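Side-chain contacts in OR486 (Synthetic construct, PDB 4R80), which has no known natural function, being a computationally designed protein made to adopt the cystatin fold, one helix packed on a curved antiparallel beta sheet: residues Leu44-Thr47 with Lys52-Ile55; Arg10-Ala15 with Val28-Val33. One frame throughout, in Å; residues are numbered along the deposited sequence.

Contact 1: Leu44-Thr47 with Lys52-Ile55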
loop_
_atom_site.group_PDB
_atom_site.type_symbol
_atom_site.label_atom_id
_atom_site.label_comp_id
_atom_site.label_asym_id
_atom_site.label_seq_id
_atom_site.Cartn_x
_atom_site.Cartn_y
_atom_site.Cartn_z
ATOM N N LEU A 44 2.482 -0.454 -4.691
ATOM C CA LEU A 44 3.207 -1.700 -4.471
ATOM C C LEU A 44 3.193 -2.543 -5.737
ATOM O O LEU A 44 2.292 -2.427 -6.567
ATOM C CB LEU A 44 2.598 -2.493 -3.308
ATOM C CG LEU A 44 2.357 -1.749 -1.992
ATOM C CD1 LEU A 44 0.980 -1.145 -2.013
ATOM C CD2 LEU A 44 2.499 -2.668 -0.794
ATOM N N GLU A 45 4.208 -3.399 -5.878
ATOM C CA GLU A 45 4.322 -4.271 -7.039
ATOM C C GLU A 45 4.549 -5.720 -6.623
ATOM O O GLU A 45 5.358 -6.009 -5.746
ATOM C CB GLU A 45 5.464 -3.800 -7.947
ATOM C CG GLU A 45 5.640 -4.631 -9.214
ATOM C CD GLU A 45 6.630 -4.021 -10.187
ATOM O OE1 GLU A 45 7.048 -2.869 -9.960
ATOM O OE2 GLU A 45 6.989 -4.691 -11.175
ATOM N N ILE A 46 3.821 -6.629 -7.270
ATOM C CA ILE A 46 3.990 -8.063 -7.063
ATOM C C ILE A 46 4.457 -8.736 -8.352
ATOM O O ILE A 46 3.921 -8.476 -9.428
ATOM C CB ILE A 46 2.679 -8.725 -6.581
ATOM C CG1 ILE A 46 2.218 -8.108 -5.260
ATOM C CG2 ILE A 46 2.851 -10.225 -6.411
ATOM C CD1 ILE A 46 1.009 -8.787 -4.663
ATOM N N THR A 47 5.459 -9.607 -8.238
ATOM C CA THR A 47 5.971 -10.337 -9.393
ATOM C C THR A 47 6.111 -11.818 -9.064
ATOM O O THR A 47 7.085 -12.251 -8.452
ATOM C CB THR A 47 7.334 -9.792 -9.871
ATOM O OG1 THR A 47 7.188 -8.424 -10.272
ATOM C CG2 THR A 47 7.849 -10.605 -11.055
ATOM N N LYS A 52 2.925 -9.727 -13.484
ATOM C CA LYS A 52 3.311 -8.498 -12.806
ATOM C C LYS A 52 2.078 -7.665 -12.471
ATOM O O LYS A 52 1.367 -7.204 -13.364
ATOM C CB LYS A 52 4.269 -7.696 -13.691
ATOM C CG LYS A 52 4.607 -6.308 -13.176
ATOM C CD LYS A 52 5.550 -5.596 -14.134
ATOM C CE LYS A 52 5.465 -4.087 -13.980
ATOM N NZ LYS A 52 4.131 -3.573 -14.396
ATOM N N THR A 53 1.829 -7.482 -11.180
ATOM C CA THR A 53 0.641 -6.770 -10.718
ATOM C C THR A 53 0.995 -5.471 -10.003
ATOM O O THR A 53 1.675 -5.483 -8.977
ATOM C CB THR A 53 -0.229 -7.643 -9.795
ATOM O OG1 THR A 53 0.526 -8.023 -8.642
ATOM C CG2 THR A 53 -0.689 -8.892 -10.519
ATOM N N ASN A 54 0.531 -4.353 -10.550
ATOM C CA ASN A 54 0.728 -3.052 -9.924
ATOM C C ASN A 54 -0.427 -2.733 -8.986
ATOM O O ASN A 54 -1.589 -2.756 -9.388
ATOM C CB ASN A 54 0.856 -1.960 -10.986
ATOM C CG ASN A 54 2.108 -2.108 -11.826
ATOM O OD1 ASN A 54 3.098 -2.695 -11.389
ATOM N ND2 ASN A 54 2.071 -1.577 -13.042
ATOM N N ILE A 55 -0.104 -2.433 -7.732
ATOM C CA ILE A 55 -1.130 -2.186 -6.729
ATOM C C ILE A 55 -1.036 -0.786 -6.136
ATOM O O ILE A 55 0.034 -0.347 -5.716
ATOM C CB ILE A 55 -1.030 -3.203 -5.575
ATOM C CG1 ILE A 55 -0.963 -4.630 -6.123
ATOM C CG2 ILE A 55 -2.193 -3.032 -4.608
ATOM C CD1 ILE A 55 -0.965 -5.697 -5.053
#
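I46 and I55 meet through their CD1 methyls, 3.7 Å apart, on the helix-covered face of a beta hairpin, the central one in the four-stranded antiparallel sheet of this designed cystatin fold. With CG1 anti to the carbonyl carbon in both (chi1 -60° and -50°), the CG1-CD1 arms are brought together and slant across one another. L44 shares this buried face, and all three residues touch I19 of helix 4-22; branched aliphatic side chains suit the place because they fill the layer between sheet and helix, and beta-branched isoleucine also suits an extended backbone. The backbone beneath is regular: L44 with I55 and I46 with T53 are hydrogen-bonded pairs, each joined by two nearly straight N-H...O bonds, and the L44-I55 pair is held by two of 2.7 Å, L44 N to I55 O and I55 N to L44 O. Between them E45 pairs with N54 without N-H...O bonds, and its CA-H approaches the O of the neighbouring T53.

The other face, bearing E45, T47, K52 and N54, is polar and more loosely joined. E45 runs out extended, CG anti to the backbone N (chi1 -178°), and its OE2 rests against the K52 chain, 3.2 Å from CE. The ammonium itself turns elsewhere: NZ lies 4.4 Å from OE2 of E45, beyond a salt bridge, although the opposite charges should still attract weakly. A bend at the last torsion of K52 carries NZ to N54 OD1 within the same strand, a weak bond of 3.3 Å. On the apolar face T53 turns its hydroxyl toward the partner strand, bringing OG1 to 3.1 Å from I46 CB.

Contact 2: Arg10-Ala15 with Val28-Val33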
loop_
_atom_site.group_PDB
_atom_site.type_symbol
_atom_site.label_atom_id
_atom_site.label_comp_id
_atom_site.label_asym_id
_atom_site.label_seq_id
_atom_site.Cartn_x
_atom_site.Cartn_y
_atom_site.Cartn_z
ATOM N N ARG A 10 3.801 4.343 8.801
ATOM C CA ARG A 10 2.652 3.592 9.296
ATOM C C ARG A 10 1.682 3.235 8.167
ATOM O O ARG A 10 1.205 2.101 8.080
ATOM C CB ARG A 10 1.930 4.378 10.394
ATOM C CG ARG A 10 2.727 4.530 11.682
ATOM C CD ARG A 10 1.993 5.400 12.701
ATOM N NE ARG A 10 0.687 4.863 13.077
ATOM C CZ ARG A 10 -0.140 5.451 13.934
ATOM N NH1 ARG A 10 0.192 6.598 14.512
ATOM N NH2 ARG A 10 -1.311 4.889 14.205
ATOM N N ALA A 11 1.404 4.204 7.300
ATOM C CA ALA A 11 0.478 3.994 6.193
ATOM C C ALA A 11 1.018 2.947 5.234
ATOM O O ALA A 11 0.262 2.132 4.707
ATOM C CB ALA A 11 0.214 5.300 5.456
ATOM N N LYS A 12 2.328 2.967 5.015
ATOM C CA LYS A 12 2.961 1.994 4.134
ATOM C C LYS A 12 2.865 0.587 4.715
ATOM O O LYS A 12 2.616 -0.376 3.990
ATOM C CB LYS A 12 4.428 2.349 3.888
ATOM C CG LYS A 12 5.124 1.415 2.908
ATOM C CD LYS A 12 6.608 1.724 2.789
ATOM C CE LYS A 12 7.383 1.155 3.966
ATOM N NZ LYS A 12 7.288 -0.332 4.010
ATOM N N GLN A 13 3.055 0.474 6.027
ATOM C CA GLN A 13 3.002 -0.820 6.698
ATOM C C GLN A 13 1.579 -1.362 6.797
ATOM O O GLN A 13 1.361 -2.568 6.677
ATOM C CB GLN A 13 3.631 -0.727 8.090
ATOM C CG GLN A 13 5.136 -0.503 8.070
ATOM C CD GLN A 13 5.736 -0.437 9.460
ATOM O OE1 GLN A 13 5.028 -0.547 10.461
ATOM N NE2 GLN A 13 7.050 -0.254 9.528
ATOM N N VAL A 14 0.615 -0.471 7.005
ATOM C CA VAL A 14 -0.791 -0.860 7.026
ATOM C C VAL A 14 -1.168 -1.354 5.638
ATOM O O VAL A 14 -1.851 -2.367 5.482
ATOM C CB VAL A 14 -1.701 0.322 7.418
ATOM C CG1 VAL A 14 -3.156 0.018 7.083
ATOM C CG2 VAL A 14 -1.548 0.646 8.895
ATOM N N ALA A 15 -0.697 -0.628 4.634
ATOM C CA ALA A 15 -0.951 -0.960 3.242
ATOM C C ALA A 15 -0.297 -2.278 2.839
ATOM O O ALA A 15 -0.919 -3.113 2.184
ATOM C CB ALA A 15 -0.447 0.156 2.358
ATOM N N VAL A 28 6.115 -8.839 -1.634
ATOM C CA VAL A 28 5.545 -7.532 -1.924
ATOM C C VAL A 28 6.560 -6.418 -1.691
ATOM O O VAL A 28 7.104 -6.282 -0.597
ATOM C CB VAL A 28 4.312 -7.260 -1.047
ATOM C CG1 VAL A 28 3.704 -5.921 -1.404
ATOM C CG2 VAL A 28 3.288 -8.375 -1.208
ATOM N N GLN A 29 6.812 -5.625 -2.728
ATOM C CA GLN A 29 7.708 -4.481 -2.601
ATOM C C GLN A 29 6.943 -3.169 -2.763
ATOM O O GLN A 29 6.035 -3.062 -3.587
ATOM C CB GLN A 29 8.854 -4.570 -3.616
ATOM C CG GLN A 29 8.439 -4.345 -5.064
ATOM C CD GLN A 29 9.570 -3.816 -5.925
ATOM O OE1 GLN A 29 10.669 -3.556 -5.436
ATOM N NE2 GLN A 29 9.302 -3.649 -7.215
ATOM N N VAL A 30 7.311 -2.178 -1.958
ATOM C CA VAL A 30 6.702 -0.856 -2.036
ATOM C C VAL A 30 7.584 0.064 -2.867
ATOM O O VAL A 30 8.770 0.218 -2.583
ATOM C CB VAL A 30 6.509 -0.240 -0.638
ATOM C CG1 VAL A 30 5.889 1.144 -0.749
ATOM C CG2 VAL A 30 5.647 -1.146 0.226
ATOM N N ARG A 31 7.002 0.678 -3.892
ATOM C CA ARG A 31 7.784 1.487 -4.817
ATOM C C ARG A 31 7.675 2.984 -4.559
ATOM O O ARG A 31 8.616 3.731 -4.828
ATOM C CB ARG A 31 7.398 1.180 -6.265
ATOM C CG ARG A 31 7.745 -0.227 -6.707
ATOM C CD ARG A 31 7.611 -0.371 -8.211
ATOM N NE ARG A 31 8.505 0.531 -8.933
ATOM C CZ ARG A 31 9.768 0.247 -9.238
ATOM N NH1 ARG A 31 10.293 -0.918 -8.882
ATOM N NH2 ARG A 31 10.508 1.128 -9.898
ATOM N N ARG A 32 6.534 3.424 -4.043
ATOM C CA ARG A 32 6.356 4.841 -3.753
ATOM C C ARG A 32 5.279 5.093 -2.708
ATOM O O ARG A 32 4.224 4.459 -2.713
ATOM C CB ARG A 32 6.058 5.633 -5.029
ATOM C CG ARG A 32 6.396 7.112 -4.917
ATOM C CD ARG A 32 6.135 7.848 -6.219
ATOM N NE ARG A 32 4.770 8.356 -6.302
ATOM C CZ ARG A 32 4.411 9.584 -5.939
ATOM N NH1 ARG A 32 5.317 10.430 -5.469
ATOM N NH2 ARG A 32 3.146 9.966 -6.047
ATOM N N VAL A 33 5.565 6.023 -1.806
ATOM C CA VAL A 33 4.594 6.462 -0.819
ATOM C C VAL A 33 4.394 7.962 -0.971
ATOM O O VAL A 33 5.356 8.729 -0.974
ATOM C CB VAL A 33 5.064 6.146 0.613
ATOM C CG1 VAL A 33 4.043 6.632 1.628
ATOM C CG2 VAL A 33 5.316 4.653 0.770
#
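K12 lays the aliphatic part of its side chain across two valines, V30 and V33, where helix 4-22 passes over the edge strand 28-36. Its CB points from the helix toward the strand, and CG stands anti to the backbone N (chi1 -177°), so the first methylenes run straight out to the valine methyls. Against V30 the lysine chain lies aslant: CG rests between the two branches, 3.7 Å from both CG1 and CG2, while CD touches CG1 at the same distance. V33 is met differently, at about a right angle and by one branch, its CG2 standing 3.8 Å from K12 CD. The lysine methylenes thus pass along both methyls of one valine and over a single methyl of the other.

Two residues separate these valines, yet both point to the helix. The reason is the classic beta bulge at R31 and R32, which both face E43 on strand 39-48: the extra residue shifts the usual alternation, and both arginines are left on the exposed side. Valine fits such a strand because its branching at CB suits extended backbone and offers a compact pair of methyls to the helix.

Deeper under the helix, A11 and A15 present small side chains to the sheet, where A11 touches V59 and A15 touches V57; alanine lets the helix sit close. K12 occupies the flank instead. Past CG its chain bends twice, at chi3 (79°) and chi4 (63°). Lysine therefore serves here as an amphipathic residue: its methylenes extend the apolar layer by van der Waals contact, while the bends carry the ammonium away from the valine methyls, so the contact rests on methylene-methyl packing and uses no charge of the lysine.

Overall arrangement
From the N terminus the chain runs through helix 4-22, turns back in the connection after it and enters strand 28-36; contact 2 closes this first loop, where one flank of the helix meets the edge strand. Strand 39-48 follows, and the short turn after it leads into strand 51-62, where contact 1 closes a second, much tighter loop. The two are in series, neither nested nor crossed. Their centres lie 12 Å apart, and they meet where strands 28-36 and 39-48 pair: E45 N probably bonds to Q29 O, and L44 CD2 packs on V28 CG1. Together they tie the helix, the edge strand and the central hairpin into one layered unit.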